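Local coordinates for protein 2-aminomuconate 6-semialdehyde dehydrogenase (Burkholderia cenocepacia, PDB 4U3W) that probably oxidises the aldehyde group of 2-aminomuconate 6-semialdehyde to a carboxylic acid, as a member of the aldehyde dehydrogenase family, at residues H89-G94 / A209-D214; K276-V281 / K427-S432; G346-I349 / H353-K356. All blocks are in the same frame, centred on the assembly; numbering follows the deposited sequence.

Contacts 1 and 2 are buried and largely apolar, whereas contact 3 is only partly buried. The first two lie on opposite sides of the chain's centre, with their own centres about 41 Å apart: contact 1 packs helix against helix, and contact 2 packs a helix on an interior strand of the seven-stranded sheet. Contact 3 is local, with a loop folded over the first turn of the helix that follows it, and in the sequence it is nested within the loop closed by contact 2. No direct hydrogen bond crosses any of the three. Contact 2 adds a water bridge at one end, and contact 3 brings in a histidine ring and the stem of an arginine.

Contact 1: residues H89-G94 / A209-D214; sequences HKIADG and AEVMHD
Two crossing helices, 81-96 and 203-214, meet here through Ile91 and Gly94 on one and Val211 and Met212 on the other. The axes of the two short segments approach to 9.3 Å at a crossing angle of 122°. Val211 points its CB at the facing helix and spreads its two methyl groups along the backbone of Ile91 and Gly94. CG1 lies 3.7 Å from Ile91 O and 3.8 Å from Gly94 CA, while CG2 rests 3.7 Å from Gly94 O. Because Gly94 has no side chain, the valine meets bare main chain, and the CA atoms of Gly94 and Val211 come within 5.7 Å of each other. Helix 203-214 links the parallel, adjacent strands 192-196 and 222-224, a beta-alpha-beta unit of the Rossmann-like nucleotide-binding domain found in aldehyde dehydrogenases; helix 81-96 packs against the crossover helix of this unit. Met212 starts out in the opposite direction, its CB pointing away from segment 89-94, but a bend at chi2 (-62°) brings the thioether back. Its SD reaches 3.7 Å from Ile91 CD1, and its CE sits 4.1 Å from both CD1 and CG2 of Ile91, the two side chains crossing obliquely. Beyond this pair, Ile91 also touches Phe129 of helix 114-138, and Met212 packs on Val183 and Leu187 of helix 175-188 and on Phe222 of strand 222-224.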
loop_
_atom_site.group_PDB
_atom_site.type_symbol
_atom_site.label_atom_id
_atom_site.label_comp_id
_atom_site.label_asym_id
_atom_site.label_seq_id
_atom_site.Cartn_x
_atom_site.Cartn_y
_atom_site.Cartn_z
ATOM N N HIS A 89 -3.542 -24.259 -7.388
ATOM C CA HIS A 89 -3.492 -25.249 -6.340
ATOM C C HIS A 89 -3.711 -26.664 -6.880
ATOM O O HIS A 89 -3.115 -27.602 -6.375
ATOM C CB HIS A 89 -4.521 -24.938 -5.244
ATOM C CG HIS A 89 -4.041 -23.931 -4.245
ATOM N ND1 HIS A 89 -3.054 -24.212 -3.318
ATOM C CD2 HIS A 89 -4.408 -22.641 -4.033
ATOM C CE1 HIS A 89 -2.830 -23.133 -2.585
ATOM N NE2 HIS A 89 -3.642 -22.170 -2.994
ATOM N N LYS A 90 -4.559 -26.828 -7.889
ATOM C CA LYS A 90 -4.717 -28.161 -8.504
ATOM C C LYS A 90 -3.408 -28.638 -9.113
ATOM O O LYS A 90 -3.070 -29.826 -9.056
ATOM C CB LYS A 90 -5.775 -28.138 -9.612
ATOM C CG LYS A 90 -7.224 -28.323 -9.117
ATOM C CD LYS A 90 -8.204 -28.320 -10.311
ATOM C CE LYS A 90 -9.458 -27.487 -10.023
ATOM N NZ LYS A 90 -10.539 -28.146 -9.218
ATOM N N ILE A 91 -2.697 -27.705 -9.746
ATOM C CA ILE A 91 -1.405 -28.047 -10.373
ATOM C C ILE A 91 -0.420 -28.436 -9.280
ATOM O O ILE A 91 0.245 -29.456 -9.357
ATOM C CB ILE A 91 -0.867 -26.861 -11.217
ATOM C CG1 ILE A 91 -1.775 -26.640 -12.444
ATOM C CG2 ILE A 91 0.576 -27.131 -11.687
ATOM C CD1 ILE A 91 -1.657 -25.233 -13.088
ATOM N N ALA A 92 -0.378 -27.629 -8.220
ATOM C CA ALA A 92 0.488 -27.950 -7.089
ATOM C C ALA A 92 0.196 -29.336 -6.532
ATOM O O ALA A 92 1.115 -30.133 -6.306
ATOM C CB ALA A 92 0.329 -26.873 -6.005
ATOM N N ASP A 93 -1.089 -29.658 -6.358
ATOM C CA ASP A 93 -1.479 -30.991 -5.881
ATOM C C ASP A 93 -1.013 -32.102 -6.819
ATOM O O ASP A 93 -0.617 -33.189 -6.374
ATOM C CB ASP A 93 -3.016 -31.071 -5.719
ATOM C CG ASP A 93 -3.537 -30.230 -4.555
ATOM O OD1 ASP A 93 -2.725 -29.763 -3.738
ATOM O OD2 ASP A 93 -4.760 -29.997 -4.480
ATOM N N GLY A 94 -1.108 -31.860 -8.130
ATOM C CA GLY A 94 -0.723 -32.860 -9.129
ATOM C C GLY A 94 0.766 -33.180 -9.128
ATOM O O GLY A 94 1.171 -34.327 -9.400
ATOM N N ALA A 209 4.180 -30.646 -17.836
ATOM C CA ALA A 209 3.168 -30.695 -18.891
ATOM C C ALA A 209 2.161 -31.834 -18.672
ATOM O O ALA A 209 0.984 -31.629 -18.896
ATOM C CB ALA A 209 3.869 -30.864 -20.319
ATOM N N GLU A 210 2.630 -33.028 -18.269
ATOM C CA GLU A 210 1.712 -34.143 -17.980
ATOM C C GLU A 210 0.736 -33.791 -16.867
ATOM O O GLU A 210 -0.467 -34.153 -16.909
ATOM C CB GLU A 210 2.503 -35.405 -17.571
ATOM C CG GLU A 210 3.372 -35.920 -18.699
ATOM C CD GLU A 210 4.122 -37.196 -18.359
ATOM O OE1 GLU A 210 3.763 -37.867 -17.365
ATOM O OE2 GLU A 210 5.064 -37.552 -19.114
ATOM N N VAL A 211 1.233 -33.081 -15.864
ATOM C CA VAL A 211 0.349 -32.642 -14.766
ATOM C C VAL A 211 -0.695 -31.642 -15.290
ATOM O O VAL A 211 -1.901 -31.776 -14.968
ATOM C CB VAL A 211 1.163 -32.044 -13.564
ATOM C CG1 VAL A 211 0.184 -31.369 -12.560
ATOM C CG2 VAL A 211 1.927 -33.171 -12.873
ATOM N N MET A 212 -0.254 -30.649 -16.074
ATOM C CA MET A 212 -1.165 -29.697 -16.735
ATOM C C MET A 212 -2.289 -30.428 -17.478
ATOM O O MET A 212 -3.467 -30.049 -17.409
ATOM C CB MET A 212 -0.425 -28.785 -17.774
ATOM C CG MET A 212 0.730 -27.935 -17.184
ATOM S SD MET A 212 0.074 -26.780 -15.916
ATOM C CE MET A 212 1.554 -25.860 -15.490
ATOM N N HIS A 213 -1.884 -31.438 -18.238
ATOM C CA HIS A 213 -2.794 -32.279 -19.003
ATOM C C HIS A 213 -3.745 -33.068 -18.090
ATOM O O HIS A 213 -4.952 -33.095 -18.327
ATOM C CB HIS A 213 -1.982 -33.254 -19.872
ATOM C CG HIS A 213 -2.807 -33.932 -20.919
ATOM N ND1 HIS A 213 -3.462 -33.228 -21.905
ATOM C CD2 HIS A 213 -3.094 -35.237 -21.136
ATOM C CE1 HIS A 213 -4.122 -34.066 -22.684
ATOM N NE2 HIS A 213 -3.906 -35.294 -22.249
ATOM N N ASP A 214 -3.201 -33.688 -17.035
ATOM C CA ASP A 214 -4.021 -34.528 -16.175
ATOM C C ASP A 214 -5.043 -33.713 -15.365
ATOM O O ASP A 214 -6.170 -34.177 -15.148
ATOM C CB ASP A 214 -3.142 -35.386 -15.252
ATOM C CG ASP A 214 -2.516 -36.577 -15.972
ATOM O OD1 ASP A 214 -2.961 -36.917 -17.106
ATOM O OD2 ASP A 214 -1.559 -37.176 -15.412
#

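Contact 2: residues K276-V281 / K427-S432; sequences KNAAVV and KRVNDS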
loop_
_atom_site.group_PDB
_atom_site.type_symbol
_atom_site.label_atom_id
_atom_site.label_comp_id
_atom_site.label_asym_id
_atom_site.label_seq_id
_atom_site.Cartn_x
_atom_site.Cartn_y
_atom_site.Cartn_z
ATOM N N LYS A 276 28.705 -11.786 -10.480
ATOM C CA LYS A 276 30.014 -12.177 -9.913
ATOM C C LYS A 276 29.984 -11.760 -8.463
ATOM O O LYS A 276 30.583 -10.756 -8.056
ATOM C CB LYS A 276 31.173 -11.534 -10.646
ATOM C CG LYS A 276 32.570 -12.116 -10.218
ATOM C CD LYS A 276 32.779 -13.567 -10.719
ATOM C CE LYS A 276 34.197 -14.092 -10.319
ATOM N NZ LYS A 276 34.437 -15.434 -10.920
ATOM N N ASN A 277 29.192 -12.501 -7.700
ATOM C CA ASN A 277 28.792 -12.096 -6.377
ATOM C C ASN A 277 29.869 -12.257 -5.310
ATOM O O ASN A 277 30.657 -13.185 -5.353
ATOM C CB ASN A 277 27.558 -12.885 -5.961
ATOM C CG ASN A 277 26.495 -12.867 -7.046
ATOM O OD1 ASN A 277 25.999 -11.802 -7.437
ATOM N ND2 ASN A 277 26.130 -14.037 -7.511
ATOM N N ALA A 278 29.877 -11.326 -4.364
ATOM C CA ALA A 278 30.797 -11.356 -3.216
ATOM C C ALA A 278 30.122 -11.796 -1.907
ATOM O O ALA A 278 28.897 -11.539 -1.682
ATOM C CB ALA A 278 31.432 -9.985 -3.015
ATOM N N ALA A 279 30.923 -12.450 -1.065
ATOM C CA ALA A 279 30.613 -12.638 0.353
ATOM C C ALA A 279 31.676 -11.864 1.153
ATOM O O ALA A 279 32.872 -11.925 0.818
ATOM C CB ALA A 279 30.615 -14.131 0.721
ATOM N N VAL A 280 31.231 -11.094 2.153
ATOM C CA VAL A 280 32.133 -10.264 2.973
ATOM C C VAL A 280 32.073 -10.783 4.386
ATOM O O VAL A 280 30.988 -10.959 4.914
ATOM C CB VAL A 280 31.748 -8.745 2.932
ATOM C CG1 VAL A 280 32.724 -7.899 3.761
ATOM C CG2 VAL A 280 31.751 -8.249 1.472
ATOM N N VAL A 281 33.234 -11.093 4.956
ATOM C CA VAL A 281 33.301 -11.561 6.330
ATOM C C VAL A 281 34.140 -10.606 7.190
ATOM O O VAL A 281 35.335 -10.519 7.016
ATOM C CB VAL A 281 33.887 -13.009 6.436
ATOM C CG1 VAL A 281 33.811 -13.486 7.894
ATOM C CG2 VAL A 281 33.072 -13.971 5.522
ATOM N N LYS A 427 33.822 -0.532 -1.709
ATOM C CA LYS A 427 34.286 -0.193 -3.049
ATOM C C LYS A 427 34.662 -1.423 -3.846
ATOM O O LYS A 427 34.332 -1.512 -5.049
ATOM C CB LYS A 427 35.482 0.759 -3.014
ATOM C CG LYS A 427 35.134 2.145 -2.518
ATOM C CD LYS A 427 36.367 3.057 -2.518
ATOM C CE LYS A 427 36.079 4.387 -1.825
ATOM N NZ LYS A 427 35.017 5.127 -2.558
ATOM N N ARG A 428 35.335 -2.380 -3.203
ATOM C CA ARG A 428 35.770 -3.583 -3.949
ATOM C C ARG A 428 34.563 -4.464 -4.375
ATOM O O ARG A 428 34.502 -5.011 -5.486
ATOM C CB ARG A 428 36.758 -4.376 -3.092
ATOM C CG ARG A 428 38.008 -3.540 -2.820
ATOM C CD ARG A 428 39.038 -4.233 -1.961
ATOM N NE ARG A 428 39.681 -5.385 -2.609
ATOM C CZ ARG A 428 40.475 -6.226 -1.940
ATOM N NH1 ARG A 428 40.688 -6.025 -0.646
ATOM N NH2 ARG A 428 41.037 -7.263 -2.539
ATOM N N VAL A 429 33.593 -4.572 -3.488
ATOM C CA VAL A 429 32.378 -5.295 -3.826
ATOM C C VAL A 429 31.702 -4.617 -5.026
ATOM O O VAL A 429 31.354 -5.295 -5.982
ATOM C CB VAL A 429 31.393 -5.366 -2.612
ATOM C CG1 VAL A 429 29.971 -5.831 -3.082
ATOM C CG2 VAL A 429 31.929 -6.299 -1.523
ATOM N N ASN A 430 31.579 -3.283 -5.007
ATOM C CA ASN A 430 30.836 -2.572 -6.072
ATOM C C ASN A 430 31.600 -2.394 -7.383
ATOM O O ASN A 430 30.996 -2.098 -8.439
ATOM C CB ASN A 430 30.371 -1.208 -5.561
ATOM C CG ASN A 430 29.243 -1.341 -4.555
ATOM O OD1 ASN A 430 28.572 -2.370 -4.523
ATOM N ND2 ASN A 430 29.041 -0.317 -3.720
ATOM N N ASP A 431 32.903 -2.641 -7.331
ATOM C CA ASP A 431 33.713 -2.631 -8.549
ATOM C C ASP A 431 33.447 -3.884 -9.430
ATOM O O ASP A 431 34.213 -4.875 -9.439
ATOM C CB ASP A 431 35.190 -2.508 -8.171
ATOM C CG ASP A 431 36.096 -2.622 -9.377
ATOM O OD1 ASP A 431 35.655 -2.235 -10.497
ATOM O OD2 ASP A 431 37.250 -3.087 -9.184
ATOM N N SER A 432 32.346 -3.810 -10.182
ATOM C CA SER A 432 31.831 -4.920 -10.965
ATOM C C SER A 432 30.797 -4.368 -11.984
ATOM O O SER A 432 30.051 -3.420 -11.688
ATOM C CB SER A 432 31.195 -5.999 -10.068
ATOM O OG SER A 432 30.646 -7.078 -10.829
HETATM O O HOH W 1 28.848 -8.005 -8.701
#
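No ring or other flat side chain comes between Val280 and Val429, whose methyl groups meet directly; the flat group that takes part is the backbone carbonyl of Lys276, at one end of the contact. A water molecule donates a weak hydrogen bond to Lys276 O at 3.3 Å and is bonded at 2.9 Å to Ser432 OG, so that it bridges the two segments at the Lys276-Ser432 end. The same hydroxyl is hydrogen-bonded to Tyr434, and Lys276 O also accepts a bond from NE of Arg311, so both ends of the bridge have a second partner. Lys276 CB faces Ser432 OG at 4.5 Å, but its chain, bent once at chi2 (70°), leads away from the contact and carries NZ to a salt bridge with Glu310 and a hydrogen bond to the carbonyl of Glu407.

The apolar part centres on one methyl group, Val429 CG2. It approaches Val280 CG2 to 3.6 Å and Ala278 CB to 4.0 Å, and the two valines cross at a slant. With chi1 at 166°, Val429 holds CG1 anti to its backbone N and CG2 anti to its carbonyl carbon, where CG2 can touch both strand residues. Ala278 and Val280 are two positions apart and present their CB atoms on the same side of the strand.

Helix 422-430 lies on the crossover between the parallel strands 413-419 and 437-441, a beta-alpha-beta connection that passes over strands 309-315 and 277-281. Their sheet probably forms the core of the catalytic domain, as in other members of the family. Ala278 and Val280 sit on strand 277-281, bonded through their backbones to Ser439 of strand 437-441; Phe419 and Ile440 pack beside Val280, and Ile455 beside Val429.

Contact 3: residues G346-I349 / H353-K356; sequences GPLI and HRDK
Leu348, in the loop that joins helix 319-331 to helix 351-366, folds back over the N-terminal turn of the latter and meets His353 and Arg354. Its CB points toward the helix and lies at the edge of the His353 imidazole, near the ring plane, 4.1 Å from CD2. With CG anti to the carbonyl carbon (chi1 -56°), the chain carries CD1 onto the helix backbone, 3.6 Å from Arg354 CA and 4.0 Å from Arg354 CB. This methyl also reaches CD2 of the same imidazole, at 4.2 Å, so that the one methyl touches both the ring and the arginine stem. Leucine and arginine chains cross at about a right angle; the guanidinium leads away, its NH2 bonded to the carbonyl of Phe389.

His353 has further partners. Its NE2 is hydrogen-bonded to the carbonyl of Phe410, its ring meets that of Trp172, and its backbone N bonds to OG of Ser350, just before the helix. Ile349, whose backbone N is bonded to Gln304, approaches the base of the imidazole obliquely, with CG2 3.7 Å from His353 CB and 4.1 Å from His353 CG.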
loop_
_atom_site.group_PDB
_atom_site.type_symbol
_atom_site.label_atom_id
_atom_site.label_comp_id
_atom_site.label_asym_id
_atom_site.label_seq_id
_atom_site.Cartn_x
_atom_site.Cartn_y
_atom_site.Cartn_z
ATOM N N GLY A 346 27.331 -32.944 -6.514
ATOM C CA GLY A 346 27.180 -33.633 -7.812
ATOM C C GLY A 346 28.083 -33.084 -8.917
ATOM O O GLY A 346 28.949 -32.267 -8.652
ATOM N N PRO A 347 27.894 -33.563 -10.161
ATOM C CA PRO A 347 28.669 -33.111 -11.317
ATOM C C PRO A 347 28.198 -31.710 -11.825
ATOM O O PRO A 347 27.109 -31.238 -11.452
ATOM C CB PRO A 347 28.331 -34.179 -12.400
ATOM C CG PRO A 347 26.942 -34.583 -12.106
ATOM C CD PRO A 347 26.854 -34.544 -10.526
ATOM N N LEU A 348 28.986 -31.087 -12.696
ATOM C CA LEU A 348 28.461 -30.001 -13.570
ATOM C C LEU A 348 27.473 -30.549 -14.570
ATOM O O LEU A 348 27.324 -31.788 -14.765
ATOM C CB LEU A 348 29.587 -29.288 -14.305
ATOM C CG LEU A 348 30.633 -28.731 -13.326
ATOM C CD1 LEU A 348 31.815 -28.088 -14.110
ATOM C CD2 LEU A 348 30.076 -27.778 -12.311
ATOM N N ILE A 349 26.750 -29.620 -15.211
ATOM C CA ILE A 349 25.628 -29.999 -16.027
ATOM C C ILE A 349 26.032 -30.810 -17.251
ATOM O O ILE A 349 25.226 -31.601 -17.734
ATOM C CB ILE A 349 24.810 -28.731 -16.495
ATOM C CG1 ILE A 349 23.483 -29.134 -17.109
ATOM C CG2 ILE A 349 25.659 -27.812 -17.411
ATOM C CD1 ILE A 349 22.574 -29.847 -16.079
ATOM N N HIS A 353 30.179 -27.758 -20.364
ATOM C CA HIS A 353 30.323 -26.764 -19.312
ATOM C C HIS A 353 31.566 -27.030 -18.485
ATOM O O HIS A 353 32.278 -26.108 -18.080
ATOM C CB HIS A 353 29.075 -26.712 -18.394
ATOM C CG HIS A 353 29.146 -25.623 -17.370
ATOM N ND1 HIS A 353 29.328 -24.297 -17.709
ATOM C CD2 HIS A 353 29.017 -25.649 -16.015
ATOM C CE1 HIS A 353 29.359 -23.562 -16.610
ATOM N NE2 HIS A 353 29.161 -24.356 -15.572
ATOM N N ARG A 354 31.830 -28.291 -18.193
ATOM C CA ARG A 354 33.043 -28.594 -17.497
ATOM C C ARG A 354 34.293 -28.100 -18.247
ATOM O O ARG A 354 35.245 -27.610 -17.633
ATOM C CB ARG A 354 33.151 -30.081 -17.262
ATOM C CG ARG A 354 34.440 -30.363 -16.635
ATOM C CD ARG A 354 34.538 -31.724 -16.157
ATOM N NE ARG A 354 35.039 -32.600 -17.191
ATOM C CZ ARG A 354 35.347 -33.857 -16.927
ATOM N NH1 ARG A 354 35.794 -34.618 -17.918
ATOM N NH2 ARG A 354 35.202 -34.340 -15.645
ATOM N N ASP A 355 34.291 -28.217 -19.573
ATOM C CA ASP A 355 35.413 -27.698 -20.351
ATOM C C ASP A 355 35.617 -26.202 -20.098
ATOM O O ASP A 355 36.748 -25.754 -19.959
ATOM C CB ASP A 355 35.196 -27.901 -21.859
ATOM C CG ASP A 355 35.354 -29.355 -22.307
ATOM O OD1 ASP A 355 35.990 -30.145 -21.580
ATOM O OD2 ASP A 355 34.827 -29.698 -23.402
ATOM N N LYS A 356 34.522 -25.429 -20.059
ATOM C CA LYS A 356 34.644 -23.988 -19.800
ATOM C C LYS A 356 35.225 -23.746 -18.396
ATOM O O LYS A 356 36.174 -22.972 -18.250
ATOM C CB LYS A 356 33.292 -23.265 -19.921
#